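Local coordinates for ARF GTPase-activating protein GIT1 (Rattus norvegicus, PDB 6IUH), which probably acts as a GTPase-activating protein for ARF and as a scaffold, with a C-terminal helical domain that docks partner proteins such as paxillin, at residues A[73-78]-A[116-121]. Residues are numbered along the deposited sequence; the frame is centred on the assembly and turned at random.
Sequences LRLLNA and AKAAKQ
Leu-75 sets a methyl beside the one flat group in this contact, the side-chain amide of Gln-121. Leu-75 CD2 lies 4.4 Å from Gln-121 OE1, above the amide plane, but off the edge between OE1 and NE2 rather than over the face. Gln-121 OE1 accepts a hydrogen bond from Ser-72 OG, which holds the oxygen end of the amide beside helix 67-87. The rest of the contact is apolar. Ala-118 points at the facing helix, and its CB rests on the backbone of Leu-76, 3.5 Å from Leu-76 N. The side chain of Leu-76 begins at the same spot, with its CB 3.7 Å from Ala-118 CB. Leu-75 flanks this methyl: Leu-75 CG is 4.0 Å from Ala-118 CB. With CG opposite the backbone N (chi1 -179°), Leu-75 reaches out across the gap, and its CD2 also meets the aliphatic Lys-117 CD at 4.4 Å. Leu-76 sends CD1 along the other flank, 4.1 Å from Ala-119 N. The small alanines allow a close approach: the axes pass 8.2 Å apart, at 148° between their directions, so the helices run roughly antiparallel. This is plain packing inside a four-helix bundle, consistent with the focal adhesion targeting-like domain of GIT proteins. Outside the bundle, Leu-75 packs on the backbone of another protein's chain, and Lys-120 NZ hydrogen-bonds to that chain, so helices 67-87 and 101-128 together border a partner-binding surface. Inward, Leu-76 continues to Ile-115 and Leu-122 of helix 101-128 and to Val-53 of helix 42-57, where Ala-119 touches Met-56.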
# COMPACT_ATOMS: atom_id res chain seq x y z
N LEU A 73 -5.74 -0.60 -10.23
CA LEU A 73 -6.76 -0.49 -9.20
C LEU A 73 -7.07 -1.85 -8.60
O LEU A 73 -7.34 -1.97 -7.41
CB LEU A 73 -8.04 0.15 -9.75
CG LEU A 73 -7.98 1.67 -9.91
CD1 LEU A 73 -9.30 2.20 -10.46
CD2 LEU A 73 -7.65 2.33 -8.57
N ARG A 74 -7.04 -2.89 -9.44
CA ARG A 74 -7.29 -4.24 -8.97
C ARG A 74 -6.22 -4.66 -7.97
O ARG A 74 -6.53 -5.24 -6.93
CB ARG A 74 -7.32 -5.22 -10.15
CG ARG A 74 -7.75 -6.63 -9.76
CD ARG A 74 -7.94 -7.51 -10.99
NE ARG A 74 -8.88 -6.93 -11.94
CZ ARG A 74 -8.54 -6.45 -13.13
NH1 ARG A 74 -7.28 -6.48 -13.53
NH2 ARG A 74 -9.47 -5.94 -13.93
N LEU A 75 -4.96 -4.35 -8.27
CA LEU A 75 -3.86 -4.69 -7.38
C LEU A 75 -3.95 -3.90 -6.08
O LEU A 75 -3.78 -4.45 -4.99
CB LEU A 75 -2.53 -4.43 -8.07
CG LEU A 75 -1.28 -4.76 -7.26
CD1 LEU A 75 -1.27 -6.23 -6.87
CD2 LEU A 75 -0.03 -4.41 -8.07
N LEU A 76 -4.20 -2.60 -6.21
CA LEU A 76 -4.36 -1.71 -5.07
C LEU A 76 -5.45 -2.19 -4.11
O LEU A 76 -5.21 -2.33 -2.91
CB LEU A 76 -4.70 -0.29 -5.55
CG LEU A 76 -4.76 0.79 -4.47
CD1 LEU A 76 -3.36 1.17 -4.03
CD2 LEU A 76 -5.52 2.01 -4.97
N ASN A 77 -6.64 -2.44 -4.64
CA ASN A 77 -7.78 -2.86 -3.83
C ASN A 77 -7.60 -4.24 -3.21
O ASN A 77 -7.90 -4.44 -2.03
CB ASN A 77 -9.06 -2.83 -4.66
CG ASN A 77 -9.49 -1.42 -5.02
OD1 ASN A 77 -9.34 -0.49 -4.23
ND2 ASN A 77 -10.04 -1.26 -6.22
N ALA A 78 -7.09 -5.18 -4.00
CA ALA A 78 -6.90 -6.55 -3.51
C ALA A 78 -5.85 -6.62 -2.42
O ALA A 78 -5.97 -7.41 -1.49
CB ALA A 78 -6.54 -7.47 -4.66
N ALA A 116 1.84 -0.06 -2.39
CA ALA A 116 2.74 0.97 -2.87
C ALA A 116 3.04 0.81 -4.36
O ALA A 116 3.09 1.80 -5.10
CB ALA A 116 4.03 0.96 -2.07
N LYS A 117 3.23 -0.43 -4.79
CA LYS A 117 3.49 -0.73 -6.20
C LYS A 117 2.36 -0.23 -7.09
O LYS A 117 2.59 0.45 -8.09
CB LYS A 117 3.68 -2.24 -6.40
CG LYS A 117 4.16 -2.64 -7.78
CD LYS A 117 4.33 -4.16 -7.86
CE LYS A 117 5.00 -4.59 -9.15
NZ LYS A 117 5.20 -6.07 -9.17
N ALA A 118 1.13 -0.58 -6.71
CA ALA A 118 -0.06 -0.15 -7.44
C ALA A 118 -0.21 1.36 -7.42
O ALA A 118 -0.56 1.98 -8.43
CB ALA A 118 -1.30 -0.82 -6.86
N ALA A 119 0.04 1.96 -6.26
CA ALA A 119 -0.08 3.41 -6.10
C ALA A 119 0.89 4.13 -7.04
O ALA A 119 0.52 5.10 -7.69
CB ALA A 119 0.16 3.82 -4.66
N LYS A 120 2.12 3.64 -7.09
CA LYS A 120 3.14 4.18 -7.99
C LYS A 120 2.70 4.07 -9.45
O LYS A 120 2.88 5.01 -10.23
CB LYS A 120 4.47 3.45 -7.79
CG LYS A 120 5.62 4.04 -8.59
CD LYS A 120 6.84 3.13 -8.55
CE LYS A 120 6.53 1.77 -9.17
NZ LYS A 120 7.68 0.82 -9.04
N GLN A 121 2.14 2.92 -9.82
CA GLN A 121 1.68 2.71 -11.18
C GLN A 121 0.61 3.73 -11.55
O GLN A 121 0.63 4.30 -12.64
CB GLN A 121 1.14 1.29 -11.36
CG GLN A 121 2.22 0.22 -11.30
CD GLN A 121 1.65 -1.19 -11.23
OE1 GLN A 121 0.44 -1.39 -11.24
NE2 GLN A 121 2.54 -2.18 -11.14